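YchF GTP-binding protein (Schizosaccharomyces pombe, PDB 1NI3) hydrolyses ATP, and GTP less efficiently, as a magnesium-dependent Obg-family P-loop ATPase that negatively regulates the G2/M transition of the cell cycle. Local coordinates at residues R319-R324 with A333-T338; D117-V122 with K225-L230; Q201-G206 with L221-P226. One frame throughout, in Å; residues are numbered along the deposited sequence.

Overall arrangement
Interactions 2 and 3 share the segment around Lys-225 and Pro-226, and both precede interaction 1 in the chain. Interaction 2 pairs two parallel strands in the middle of the nucleotide-binding domain. Interaction 3, its centre about 11 Å away, joins the loop after helix 179-199 to the turn leading into strand 227-232, and Arg-204 packs against Val-227 where the two contacts meet. Interaction 1 belongs to the TGS domain; its centre lies about 25 Å from that of interaction 2 and about 29 Å from that of interaction 3. Strand 317-324 nevertheless pairs with strand 81-90, so one continuous sheet links the TGS domain to the ATPase core.

Interaction 1: residues R319-R324 with A333-T338; sequences RSWTIR and AGVIHT
Val-335 and Ile-336 of segment 333-338 rest on Trp-321 and Ile-323 of strand 317-324. This is the helix-on-sheet packing of the TGS domain, which has the ubiquitin-like beta-grasp fold: strands 307-312 and 317-324 form a hairpin, and the helix that follows folds back over it. No hydrogen bond joins the two segments; the side-chain packing is apolar. Val-335 comes first, its CA-CB bond pointing at the strand and its two methyls sharing the work. With CG1 anti to the backbone N (chi1 179°), that branch approaches the benzo part of the indole obliquely, 3.9 Å from Trp-321 CE3, while Val-335 CG2 meets Ile-323 CG2, also at 3.9 Å, the two side chains crossing at about a right angle. Ile-336 then lies over one face of the tryptophan. Its CG1 sits on the normal of the six-membered ring, 3.3 Å from the centroid, in a CH-pi contact, and its CD1 continues along the same face to 3.5 Å from Trp-321 CE2. The CG2 branch reaches the far rim of the ring at Trp-321 CH2 and also leans over a face of the next residue along the chain, His-337. The opposite face of the indole is covered from within its own strand: Arg-319 CD lies over it, and Trp-321 CZ3 is 3.5 Å above the plane of the Arg-319 guanidinium, so the ring is sandwiched between an aliphatic branch and an arginine. The indole's rotation is probably also fixed by Trp-321 NE1, which donates a hydrogen bond to Thr-312 OG1 on the neighbouring hairpin strand.

Interaction 2: residues D117-V122 with K225-L230; sequences DAIYQV and KPVIYL
Ile-119 and Gln-121 carry all four hydrogen bonds to the other strand: each uses both its N-H and its C=O, as one edge of a parallel pair does. Strands 118-124 and 227-232 are neighbours in the central sheet of the P-loop NTPase fold, joined by a helical crossover connection, with strand 22-27, which leads into the P-loop, on the far side of 118-124. Ile-119 N binds Pro-226 O at 2.9 Å, nearly straight (166°), and Ile-228 N binds Ile-119 O at 2.7 Å. One step on, Gln-121 N takes Ile-228 O, more bent and from above the carbonyl plane, and Leu-230 N takes Gln-121 O, both at 2.9 Å. At the start of the pair, the CB of Lys-225 and the CD of Pro-226 lie against Asp-117 O. The charged ends there turn elsewhere: Asp-117 forms a salt bridge with Arg-16 and accepts from Lys-22 N, while Lys-225 NZ binds Val-116 O. On the face covered by helix 294-304, Tyr-120 lies side by side with Ile-228, its CE1 3.8 Å from Ile-228 CD1, and its OH is hydrogen-bonded to Ile-297 O. Leu-230 CD1 approaches the same ring obliquely. Val-122, further along this face, touches Val-31, a predicted ATP-binding residue, consistent with the pair lying beside the nucleotide pocket. The other face looks to helix 140-168. Here Ile-119 CG2 packs on Val-227 CG1 at 3.7 Å, and Gln-121 runs alongside Tyr-229. With CG anti to the backbone N (chi1 -177°) and the chain extended, the glutamine follows the phenol ring outward, the amide turned 72° from the ring plane, and Gln-121 OE1 stops at the ring edge, 3.4 Å from Tyr-229 CE2.

Interaction 3: residues Q201-G206 with L221-P226; sequences QPIRKG and LLTAKP
Arg-204 stretches along the backbone of Thr-223 to Pro-226: its chi1 of 70° places CG between the backbone N and the carbonyl carbon, and the next two torsions, both close to fully extended, carry the chain straight from CG to NE. Ile-203 and Thr-223 meet through their methyl branches. Thr-223 CG2 lies 3.4 Å from Ile-203 CB, the two side chains crossing at about a right angle, although the placing of the threonine side chain is less certain. Both segments contain short 3-10 turns, 203-205 and 222-224, one before and one after helix 210-217 in the chain. They lie beside the long helices 140-168 and 179-199, the helical hairpin inserted in the ATPase domain of YchF proteins. One hydrogen bond joins the turns, Arg-204 N to Thr-223 O at 3.1 Å, with the donor tilted 20° from the carbonyl plane. Ile-203 CG2 then packs against Ala-224 CB at 3.7 Å and Leu-221 CD1 at 4.1 Å. Further along, Arg-204 CD lies 3.8 Å from Pro-226 CA, which also sits over a face of the guanidinium, and Arg-204 NH1 comes to 3.0 Å from Lys-225 O. From outside, the carboxylate of Asp-155 on helix 140-168 accepts from the N-H groups of Leu-222 and Thr-223, and Trp-14 NE1 donates to Ala-224 O. Thus Thr-223 is gripped at both its N and its O, which should hold this turn firmly just before strand 227-232. The carbonyls of the turn, with Asp-260 in a long, weak ion pair with Arg-204 NH2, probably make a favourable electrostatic setting for the guanidinium.

Interaction 1: residues R319-R324 with A333-T338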
ATOM      1  N   ARG A 319     -19.231   5.471  -8.883  1.00 47.01           N
ATOM      2  CA  ARG A 319     -17.839   5.069  -8.903  1.00 48.00           C
ATOM      3  C   ARG A 319     -16.922   5.823  -7.941  1.00 47.75           C
ATOM      4  O   ARG A 319     -16.979   7.050  -7.820  1.00 48.85           O
ATOM      5  CB  ARG A 319     -17.285   5.193 -10.313  1.00 51.77           C
ATOM      6  CG  ARG A 319     -15.818   4.865 -10.400  1.00 56.94           C
ATOM      7  CD  ARG A 319     -15.389   4.703 -11.833  1.00 58.90           C
ATOM      8  NE  ARG A 319     -13.980   4.342 -11.944  1.00 60.05           N
ATOM      9  CZ  ARG A 319     -13.373   4.132 -13.104  1.00 58.92           C
ATOM     10  NH1 ARG A 319     -14.068   4.252 -14.227  1.00 58.43           N
ATOM     11  NH2 ARG A 319     -12.086   3.808 -13.148  1.00 59.60           N
ATOM     12  N   SER A 320     -16.056   5.065  -7.273  1.00 44.57           N
ATOM     13  CA  SER A 320     -15.092   5.613  -6.318  1.00 42.70           C
ATOM     14  C   SER A 320     -13.781   5.889  -7.047  1.00 42.31           C
ATOM     15  O   SER A 320     -13.196   4.986  -7.630  1.00 47.99           O
ATOM     16  CB  SER A 320     -14.837   4.606  -5.198  1.00 39.49           C
ATOM     17  OG  SER A 320     -13.894   5.100  -4.287  1.00 41.46           O
ATOM     18  N   TRP A 321     -13.313   7.127  -7.004  1.00 40.89           N
ATOM     19  CA  TRP A 321     -12.071   7.479  -7.682  1.00 39.61           C
ATOM     20  C   TRP A 321     -10.914   7.678  -6.710  1.00 39.61           C
ATOM     21  O   TRP A 321     -11.017   8.448  -5.760  1.00 39.53           O
ATOM     22  CB  TRP A 321     -12.274   8.743  -8.521  1.00 41.28           C
ATOM     23  CG  TRP A 321     -13.458   8.658  -9.438  1.00 43.08           C
ATOM     24  CD1 TRP A 321     -14.776   8.832  -9.105  1.00 43.01           C
ATOM     25  CD2 TRP A 321     -13.440   8.276 -10.819  1.00 43.96           C
ATOM     26  NE1 TRP A 321     -15.576   8.570 -10.195  1.00 42.61           N
ATOM     27  CE2 TRP A 321     -14.785   8.231 -11.254  1.00 42.94           C
ATOM     28  CE3 TRP A 321     -12.420   7.960 -11.723  1.00 42.21           C
ATOM     29  CZ2 TRP A 321     -15.131   7.888 -12.561  1.00 43.18           C
ATOM     30  CZ3 TRP A 321     -12.770   7.615 -13.028  1.00 44.88           C
ATOM     31  CH2 TRP A 321     -14.120   7.584 -13.431  1.00 43.89           C
ATOM     32  N   THR A 322      -9.806   6.986  -6.942  1.00 39.69           N
ATOM     33  CA  THR A 322      -8.673   7.131  -6.042  1.00 41.73           C
ATOM     34  C   THR A 322      -7.859   8.397  -6.287  1.00 41.44           C
ATOM     35  O   THR A 322      -7.522   8.716  -7.422  1.00 42.82           O
ATOM     36  CB  THR A 322      -7.722   5.938  -6.147  1.00 42.37           C
ATOM     37  OG1 THR A 322      -8.374   4.761  -5.658  1.00 45.99           O
ATOM     38  CG2 THR A 322      -6.458   6.188  -5.336  1.00 42.92           C
ATOM     39  N   ILE A 323      -7.540   9.118  -5.219  1.00 40.18           N
ATOM     40  CA  ILE A 323      -6.729  10.325  -5.348  1.00 41.39           C
ATOM     41  C   ILE A 323      -5.756  10.433  -4.167  1.00 42.64           C
ATOM     42  O   ILE A 323      -5.900   9.723  -3.174  1.00 41.63           O
ATOM     43  CB  ILE A 323      -7.609  11.610  -5.433  1.00 39.80           C
ATOM     44  CG1 ILE A 323      -8.487  11.721  -4.192  1.00 35.63           C
ATOM     45  CG2 ILE A 323      -8.446  11.590  -6.700  1.00 35.74           C
ATOM     46  CD1 ILE A 323      -8.773  13.154  -3.800  1.00 33.28           C
ATOM     47  N   ARG A 324      -4.767  11.315  -4.269  1.00 43.31           N
ATOM     48  CA  ARG A 324      -3.807  11.461  -3.181  1.00 46.44           C
ATOM     49  C   ARG A 324      -4.318  12.350  -2.066  1.00 49.91           C
ATOM     50  O   ARG A 324      -4.958  13.376  -2.315  1.00 52.27           O
ATOM     51  CB  ARG A 324      -2.468  11.986  -3.702  1.00 45.53           C
ATOM     52  CG  ARG A 324      -1.605  10.911  -4.321  1.00 42.16           C
ATOM     53  CD  ARG A 324      -1.092   9.956  -3.264  1.00 43.42           C
ATOM     54  NE  ARG A 324       0.150  10.423  -2.646  1.00 44.91           N
ATOM     55  CZ  ARG A 324       1.345  10.333  -3.231  1.00 47.03           C
ATOM     56  NH1 ARG A 324       1.463   9.794  -4.447  1.00 44.75           N
ATOM     57  NH2 ARG A 324       2.427  10.781  -2.604  1.00 47.99           N
ATOM     58  N   ALA A 333     -10.537  15.999 -10.638  1.00 49.44           N
ATOM     59  CA  ALA A 333     -11.418  15.901 -11.785  1.00 49.70           C
ATOM     60  C   ALA A 333     -10.642  15.344 -12.973  1.00 51.42           C
ATOM     61  O   ALA A 333     -11.172  14.571 -13.775  1.00 50.29           O
ATOM     62  CB  ALA A 333     -11.979  17.267 -12.117  1.00 48.85           C
ATOM     63  N   GLY A 334      -9.380  15.746 -13.084  1.00 53.01           N
ATOM     64  CA  GLY A 334      -8.561  15.281 -14.182  1.00 54.13           C
ATOM     65  C   GLY A 334      -8.572  13.771 -14.233  1.00 56.09           C
ATOM     66  O   GLY A 334      -8.520  13.171 -15.305  1.00 56.47           O
ATOM     67  N   VAL A 335      -8.648  13.159 -13.055  1.00 57.89           N
ATOM     68  CA  VAL A 335      -8.661  11.703 -12.926  1.00 58.94           C
ATOM     69  C   VAL A 335      -9.652  11.022 -13.889  1.00 61.99           C
ATOM     70  O   VAL A 335      -9.304  10.052 -14.569  1.00 61.90           O
ATOM     71  CB  VAL A 335      -8.984  11.298 -11.472  1.00 55.36           C
ATOM     72  CG1 VAL A 335      -9.028   9.789 -11.336  1.00 57.52           C
ATOM     73  CG2 VAL A 335      -7.933  11.880 -10.535  1.00 53.50           C
ATOM     74  N   ILE A 336     -10.875  11.543 -13.962  1.00 64.33           N
ATOM     75  CA  ILE A 336     -11.896  10.985 -14.838  1.00 67.64           C
ATOM     76  C   ILE A 336     -11.630  11.302 -16.304  1.00 71.01           C
ATOM     77  O   ILE A 336     -11.475  10.401 -17.130  1.00 69.32           O
ATOM     78  CB  ILE A 336     -13.285  11.514 -14.450  1.00 67.32           C
ATOM     79  CG1 ILE A 336     -13.595  11.111 -13.011  1.00 66.26           C
ATOM     80  CG2 ILE A 336     -14.341  10.977 -15.406  1.00 67.27           C
ATOM     81  CD1 ILE A 336     -14.977  11.464 -12.560  1.00 65.61           C
ATOM     82  N   HIS A 337     -11.594  12.589 -16.624  1.00 77.05           N
ATOM     83  CA  HIS A 337     -11.329  13.040 -17.984  1.00 83.25           C
ATOM     84  C   HIS A 337     -10.364  14.216 -17.904  1.00 84.67           C
ATOM     85  O   HIS A 337     -10.596  15.172 -17.157  1.00 86.20           O
ATOM     86  CB  HIS A 337     -12.621  13.476 -18.690  1.00 88.58           C
ATOM     87  CG  HIS A 337     -13.565  12.345 -18.994  1.00 93.26           C
ATOM     88  ND1 HIS A 337     -13.160  11.176 -19.603  1.00 94.46           N
ATOM     89  CD2 HIS A 337     -14.902  12.222 -18.801  1.00 93.71           C
ATOM     90  CE1 HIS A 337     -14.204  10.383 -19.774  1.00 94.22           C
ATOM     91  NE2 HIS A 337     -15.273  10.993 -19.297  1.00 93.81           N
ATOM     92  N   THR A 338      -9.277  14.132 -18.666  1.00 85.80           N
ATOM     93  CA  THR A 338      -8.249  15.170 -18.694  1.00 85.46           C
ATOM     94  C   THR A 338      -8.847  16.567 -18.832  1.00 85.80           C
ATOM     95  O   THR A 338      -8.426  17.500 -18.142  1.00 84.18           O
ATOM     96  CB  THR A 338      -7.278  14.939 -19.859  1.00 85.56           C
ATOM     97  OG1 THR A 338      -6.936  13.549 -19.928  1.00 86.05           O
ATOM     98  CG2 THR A 338      -6.012  15.760 -19.659  1.00 84.15           C
TER

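Interaction 2: residues D117-V122 with K225-L230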
ATOM      1  N   ASP A 117       5.393   0.363  -4.495  1.00 40.14           N
ATOM      2  CA  ASP A 117       5.443   1.500  -3.562  1.00 37.26           C
ATOM      3  C   ASP A 117       5.163   1.170  -2.092  1.00 36.92           C
ATOM      4  O   ASP A 117       5.467   1.971  -1.213  1.00 37.33           O
ATOM      5  CB  ASP A 117       4.460   2.562  -4.025  1.00 37.92           C
ATOM      6  CG  ASP A 117       4.658   2.924  -5.462  1.00 40.21           C
ATOM      7  OD1 ASP A 117       5.472   3.842  -5.729  1.00 39.78           O
ATOM      8  OD2 ASP A 117       4.026   2.276  -6.330  1.00 39.88           O
ATOM      9  N   ALA A 118       4.570   0.003  -1.838  1.00 35.87           N
ATOM     10  CA  ALA A 118       4.257  -0.460  -0.489  1.00 34.91           C
ATOM     11  C   ALA A 118       4.434  -1.974  -0.434  1.00 33.81           C
ATOM     12  O   ALA A 118       3.874  -2.709  -1.250  1.00 34.34           O
ATOM     13  CB  ALA A 118       2.839  -0.066  -0.124  1.00 38.91           C
ATOM     14  N   ILE A 119       5.206  -2.423   0.547  1.00 29.99           N
ATOM     15  CA  ILE A 119       5.502  -3.830   0.726  1.00 28.82           C
ATOM     16  C   ILE A 119       4.627  -4.575   1.725  1.00 31.89           C
ATOM     17  O   ILE A 119       4.344  -4.093   2.827  1.00 33.94           O
ATOM     18  CB  ILE A 119       6.980  -4.017   1.159  1.00 30.53           C
ATOM     19  CG1 ILE A 119       7.898  -3.868  -0.039  1.00 28.03           C
ATOM     20  CG2 ILE A 119       7.191  -5.379   1.791  1.00 32.52           C
ATOM     21  CD1 ILE A 119       9.309  -4.136   0.276  1.00 27.67           C
ATOM     22  N   TYR A 120       4.201  -5.760   1.314  1.00 32.91           N
ATOM     23  CA  TYR A 120       3.400  -6.630   2.150  1.00 35.02           C
ATOM     24  C   TYR A 120       4.346  -7.758   2.533  1.00 38.62           C
ATOM     25  O   TYR A 120       4.539  -8.687   1.756  1.00 43.05           O
ATOM     26  CB  TYR A 120       2.245  -7.198   1.347  1.00 33.79           C
ATOM     27  CG  TYR A 120       1.009  -6.334   1.375  1.00 36.40           C
ATOM     28  CD1 TYR A 120       0.430  -5.982   2.578  1.00 37.32           C
ATOM     29  CD2 TYR A 120       0.381  -5.927   0.200  1.00 36.65           C
ATOM     30  CE1 TYR A 120      -0.742  -5.258   2.627  1.00 39.13           C
ATOM     31  CE2 TYR A 120      -0.802  -5.201   0.227  1.00 35.30           C
ATOM     32  CZ  TYR A 120      -1.358  -4.872   1.451  1.00 38.06           C
ATOM     33  OH  TYR A 120      -2.536  -4.177   1.526  1.00 39.89           O
ATOM     34  N   GLN A 121       4.938  -7.687   3.720  1.00 40.38           N
ATOM     35  CA  GLN A 121       5.895  -8.700   4.166  1.00 40.04           C
ATOM     36  C   GLN A 121       5.281  -9.841   4.942  1.00 39.88           C
ATOM     37  O   GLN A 121       4.919  -9.689   6.106  1.00 38.79           O
ATOM     38  CB  GLN A 121       6.991  -8.044   5.010  1.00 41.04           C
ATOM     39  CG  GLN A 121       8.098  -8.984   5.468  1.00 43.67           C
ATOM     40  CD  GLN A 121       9.415  -8.253   5.635  1.00 47.45           C
ATOM     41  OE1 GLN A 121      10.251  -8.614   6.466  1.00 51.68           O
ATOM     42  NE2 GLN A 121       9.609  -7.218   4.830  1.00 49.49           N
ATOM     43  N   VAL A 122       5.198 -10.996   4.294  1.00 39.68           N
ATOM     44  CA  VAL A 122       4.623 -12.181   4.914  1.00 41.64           C
ATOM     45  C   VAL A 122       5.550 -12.904   5.904  1.00 45.30           C
ATOM     46  O   VAL A 122       6.494 -13.583   5.500  1.00 47.31           O
ATOM     47  CB  VAL A 122       4.211 -13.196   3.861  1.00 38.20           C
ATOM     48  CG1 VAL A 122       3.544 -14.371   4.527  1.00 34.07           C
ATOM     49  CG2 VAL A 122       3.299 -12.535   2.850  1.00 37.62           C
ATOM     50  N   LYS A 225      10.043   2.580   1.008  1.00 39.36           N
ATOM     51  CA  LYS A 225       8.663   2.107   0.916  1.00 42.64           C
ATOM     52  C   LYS A 225       8.079   1.630   2.240  1.00 44.55           C
ATOM     53  O   LYS A 225       8.738   0.914   3.001  1.00 47.09           O
ATOM     54  CB  LYS A 225       8.561   0.961  -0.089  1.00 40.49           C
ATOM     55  CG  LYS A 225       9.368   1.186  -1.355  1.00 39.86           C
ATOM     56  CD  LYS A 225       9.269  -0.007  -2.291  1.00 38.60           C
ATOM     57  CE  LYS A 225      10.198   0.165  -3.475  1.00 36.29           C
ATOM     58  NZ  LYS A 225       9.861   1.372  -4.272  1.00 29.32           N
ATOM     59  N   PRO A 226       6.831   2.023   2.548  1.00 44.96           N
ATOM     60  CA  PRO A 226       6.327   1.523   3.828  1.00 44.00           C
ATOM     61  C   PRO A 226       6.122   0.012   3.748  1.00 43.28           C
ATOM     62  O   PRO A 226       5.972  -0.554   2.660  1.00 42.63           O
ATOM     63  CB  PRO A 226       5.026   2.295   4.021  1.00 41.44           C
ATOM     64  CG  PRO A 226       4.596   2.608   2.620  1.00 41.62           C
ATOM     65  CD  PRO A 226       5.887   2.977   1.948  1.00 40.39           C
ATOM     66  N   VAL A 227       6.127  -0.640   4.902  1.00 42.50           N
ATOM     67  CA  VAL A 227       5.971  -2.085   4.942  1.00 40.99           C
ATOM     68  C   VAL A 227       4.847  -2.500   5.881  1.00 40.75           C
ATOM     69  O   VAL A 227       4.666  -1.929   6.953  1.00 40.41           O
ATOM     70  CB  VAL A 227       7.275  -2.765   5.398  1.00 39.85           C
ATOM     71  CG1 VAL A 227       7.122  -4.278   5.350  1.00 41.66           C
ATOM     72  CG2 VAL A 227       8.430  -2.310   4.519  1.00 37.71           C
ATOM     73  N   ILE A 228       4.089  -3.505   5.472  1.00 41.08           N
ATOM     74  CA  ILE A 228       2.985  -4.000   6.278  1.00 42.05           C
ATOM     75  C   ILE A 228       3.220  -5.479   6.515  1.00 43.92           C
ATOM     76  O   ILE A 228       3.210  -6.268   5.563  1.00 46.30           O
ATOM     77  CB  ILE A 228       1.644  -3.804   5.549  1.00 41.14           C
ATOM     78  CG1 ILE A 228       1.395  -2.310   5.294  1.00 36.95           C
ATOM     79  CG2 ILE A 228       0.535  -4.429   6.365  1.00 38.68           C
ATOM     80  CD1 ILE A 228       0.249  -2.028   4.322  1.00 31.67           C
ATOM     81  N   TYR A 229       3.423  -5.862   7.774  1.00 42.69           N
ATOM     82  CA  TYR A 229       3.682  -7.264   8.110  1.00 42.02           C
ATOM     83  C   TYR A 229       2.457  -8.154   8.233  1.00 42.85           C
ATOM     84  O   TYR A 229       1.553  -7.887   9.020  1.00 46.05           O
ATOM     85  CB  TYR A 229       4.472  -7.364   9.412  1.00 40.39           C
ATOM     86  CG  TYR A 229       5.859  -6.801   9.306  1.00 44.34           C
ATOM     87  CD1 TYR A 229       6.136  -5.506   9.723  1.00 46.16           C
ATOM     88  CD2 TYR A 229       6.892  -7.550   8.749  1.00 45.27           C
ATOM     89  CE1 TYR A 229       7.412  -4.964   9.591  1.00 51.07           C
ATOM     90  CE2 TYR A 229       8.167  -7.023   8.609  1.00 48.61           C
ATOM     91  CZ  TYR A 229       8.427  -5.732   9.031  1.00 51.22           C
ATOM     92  OH  TYR A 229       9.697  -5.217   8.897  1.00 55.01           O
ATOM     93  N   LEU A 230       2.447  -9.227   7.457  1.00 42.53           N
ATOM     94  CA  LEU A 230       1.352 -10.176   7.512  1.00 42.04           C
ATOM     95  C   LEU A 230       1.874 -11.463   8.148  1.00 43.67           C
ATOM     96  O   LEU A 230       2.531 -12.261   7.477  1.00 45.95           O
ATOM     97  CB  LEU A 230       0.818 -10.463   6.109  1.00 39.88           C
ATOM     98  CG  LEU A 230       0.247  -9.294   5.308  1.00 38.30           C
ATOM     99  CD1 LEU A 230      -0.296  -9.821   3.988  1.00 33.81           C
ATOM    100  CD2 LEU A 230      -0.862  -8.594   6.088  1.00 36.60           C
TER

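Interaction 3: residues Q201-G206 with L221-P226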
ATOM      1  N   GLN A 201      18.974   1.516  10.185  1.00 51.81           N
ATOM      2  CA  GLN A 201      17.506   1.449  10.123  1.00 53.05           C
ATOM      3  C   GLN A 201      16.952   1.937   8.777  1.00 51.23           C
ATOM      4  O   GLN A 201      17.538   2.811   8.137  1.00 53.02           O
ATOM      5  CB  GLN A 201      16.875   2.285  11.239  1.00 55.03           C
ATOM      6  CG  GLN A 201      16.834   1.593  12.584  1.00 62.83           C
ATOM      7  CD  GLN A 201      15.660   2.054  13.439  1.00 67.48           C
ATOM      8  OE1 GLN A 201      14.497   1.890  13.059  1.00 69.27           O
ATOM      9  NE2 GLN A 201      15.961   2.624  14.601  1.00 70.25           N
ATOM     10  N   PRO A 202      15.813   1.376   8.336  1.00 48.17           N
ATOM     11  CA  PRO A 202      15.225   1.790   7.062  1.00 46.97           C
ATOM     12  C   PRO A 202      15.030   3.296   6.987  1.00 47.03           C
ATOM     13  O   PRO A 202      14.539   3.922   7.924  1.00 49.59           O
ATOM     14  CB  PRO A 202      13.921   0.997   7.000  1.00 44.37           C
ATOM     15  CG  PRO A 202      13.655   0.618   8.416  1.00 46.85           C
ATOM     16  CD  PRO A 202      15.010   0.314   8.960  1.00 46.45           C
ATOM     17  N   ILE A 203      15.436   3.867   5.856  1.00 47.12           N
ATOM     18  CA  ILE A 203      15.365   5.309   5.623  1.00 47.46           C
ATOM     19  C   ILE A 203      13.983   5.917   5.914  1.00 48.26           C
ATOM     20  O   ILE A 203      13.878   7.073   6.349  1.00 44.69           O
ATOM     21  CB  ILE A 203      15.785   5.648   4.156  1.00 45.68           C
ATOM     22  CG1 ILE A 203      16.468   7.009   4.116  1.00 46.25           C
ATOM     23  CG2 ILE A 203      14.581   5.623   3.230  1.00 47.83           C
ATOM     24  CD1 ILE A 203      17.837   7.021   4.794  1.00 46.44           C
ATOM     25  N   ARG A 204      12.926   5.141   5.695  1.00 47.90           N
ATOM     26  CA  ARG A 204      11.588   5.651   5.934  1.00 46.64           C
ATOM     27  C   ARG A 204      11.371   5.974   7.410  1.00 47.19           C
ATOM     28  O   ARG A 204      10.367   6.589   7.776  1.00 46.87           O
ATOM     29  CB  ARG A 204      10.553   4.633   5.484  1.00 46.32           C
ATOM     30  CG  ARG A 204      10.469   3.389   6.323  1.00 45.37           C
ATOM     31  CD  ARG A 204       9.207   2.649   5.957  1.00 50.03           C
ATOM     32  NE  ARG A 204       9.028   1.443   6.747  1.00 53.95           N
ATOM     33  CZ  ARG A 204       9.604   0.281   6.466  1.00 56.27           C
ATOM     34  NH1 ARG A 204      10.395   0.167   5.405  1.00 60.18           N
ATOM     35  NH2 ARG A 204       9.392  -0.767   7.250  1.00 57.92           N
ATOM     36  N   LYS A 205      12.319   5.574   8.253  1.00 46.18           N
ATOM     37  CA  LYS A 205      12.208   5.807   9.687  1.00 47.14           C
ATOM     38  C   LYS A 205      12.980   7.010  10.213  1.00 47.04           C
ATOM     39  O   LYS A 205      12.799   7.417  11.363  1.00 48.12           O
ATOM     40  CB  LYS A 205      12.643   4.552  10.446  1.00 48.45           C
ATOM     41  CG  LYS A 205      11.871   3.301  10.061  1.00 52.04           C
ATOM     42  CD  LYS A 205      10.397   3.408  10.430  1.00 58.11           C
ATOM     43  CE  LYS A 205       9.637   2.128  10.095  1.00 59.69           C
ATOM     44  NZ  LYS A 205       8.175   2.271  10.335  1.00 59.68           N
ATOM     45  N   GLY A 206      13.838   7.578   9.378  1.00 47.63           N
ATOM     46  CA  GLY A 206      14.611   8.722   9.812  1.00 46.20           C
ATOM     47  C   GLY A 206      13.726   9.930   9.993  1.00 47.56           C
ATOM     48  O   GLY A 206      12.546   9.912   9.647  1.00 47.84           O
ATOM     49  N   LEU A 221      14.743   4.450  -3.028  1.00 38.49           N
ATOM     50  CA  LEU A 221      15.299   3.432  -2.139  1.00 36.58           C
ATOM     51  C   LEU A 221      14.288   2.360  -1.748  1.00 36.64           C
ATOM     52  O   LEU A 221      13.107   2.636  -1.573  1.00 40.40           O
ATOM     53  CB  LEU A 221      15.853   4.091  -0.874  1.00 33.75           C
ATOM     54  CG  LEU A 221      16.924   5.157  -1.111  1.00 32.90           C
ATOM     55  CD1 LEU A 221      17.384   5.736   0.211  1.00 30.14           C
ATOM     56  CD2 LEU A 221      18.087   4.538  -1.858  1.00 33.86           C
ATOM     57  N   LEU A 222      14.769   1.134  -1.619  1.00 37.53           N
ATOM     58  CA  LEU A 222      13.925   0.021  -1.237  1.00 38.97           C
ATOM     59  C   LEU A 222      13.376   0.286   0.157  1.00 40.85           C
ATOM     60  O   LEU A 222      12.182   0.135   0.438  1.00 41.40           O
ATOM     61  CB  LEU A 222      14.745  -1.268  -1.213  1.00 38.31           C
ATOM     62  CG  LEU A 222      14.831  -2.027  -2.533  1.00 39.92           C
ATOM     63  CD1 LEU A 222      16.065  -2.901  -2.555  1.00 40.57           C
ATOM     64  CD2 LEU A 222      13.568  -2.856  -2.718  1.00 40.66           C
ATOM     65  N   THR A 223      14.289   0.717   1.015  1.00 42.67           N
ATOM     66  CA  THR A 223      14.031   1.006   2.419  1.00 42.84           C
ATOM     67  C   THR A 223      13.207   2.291   2.672  1.00 44.54           C
ATOM     68  O   THR A 223      13.054   2.726   3.822  1.00 47.97           O
ATOM     69  CB  THR A 223      15.397   1.054   3.160  1.00 41.10           C
ATOM     70  OG1 THR A 223      15.245   0.602   4.505  1.00 42.75           O
ATOM     71  CG2 THR A 223      15.987   2.452   3.143  1.00 39.98           C
ATOM     72  N   ALA A 224      12.671   2.873   1.598  1.00 42.21           N
ATOM     73  CA  ALA A 224      11.840   4.062   1.678  1.00 37.21           C
ATOM     74  C   ALA A 224      10.369   3.664   1.696  1.00 36.16           C
ATOM     75  O   ALA A 224       9.559   4.313   2.325  1.00 37.07           O
ATOM     76  CB  ALA A 224      12.119   4.970   0.485  1.00 37.09           C
ATOM     77  N   LYS A 225      10.043   2.580   1.008  1.00 39.36           N
ATOM     78  CA  LYS A 225       8.663   2.107   0.916  1.00 42.64           C
ATOM     79  C   LYS A 225       8.079   1.630   2.240  1.00 44.55           C
ATOM     80  O   LYS A 225       8.738   0.914   3.001  1.00 47.09           O
ATOM     81  CB  LYS A 225       8.561   0.961  -0.089  1.00 40.49           C
ATOM     82  CG  LYS A 225       9.368   1.186  -1.355  1.00 39.86           C
ATOM     83  CD  LYS A 225       9.269  -0.007  -2.291  1.00 38.60           C
ATOM     84  CE  LYS A 225      10.198   0.165  -3.475  1.00 36.29           C
ATOM     85  NZ  LYS A 225       9.861   1.372  -4.272  1.00 29.32           N
ATOM     86  N   PRO A 226       6.831   2.023   2.548  1.00 44.96           N
ATOM     87  CA  PRO A 226       6.327   1.523   3.828  1.00 44.00           C
ATOM     88  C   PRO A 226       6.122   0.012   3.748  1.00 43.28           C
ATOM     89  O   PRO A 226       5.972  -0.554   2.660  1.00 42.63           O
ATOM     90  CB  PRO A 226       5.026   2.295   4.021  1.00 41.44           C
ATOM     91  CG  PRO A 226       4.596   2.608   2.620  1.00 41.62           C
ATOM     92  CD  PRO A 226       5.887   2.977   1.948  1.00 40.39           C
TER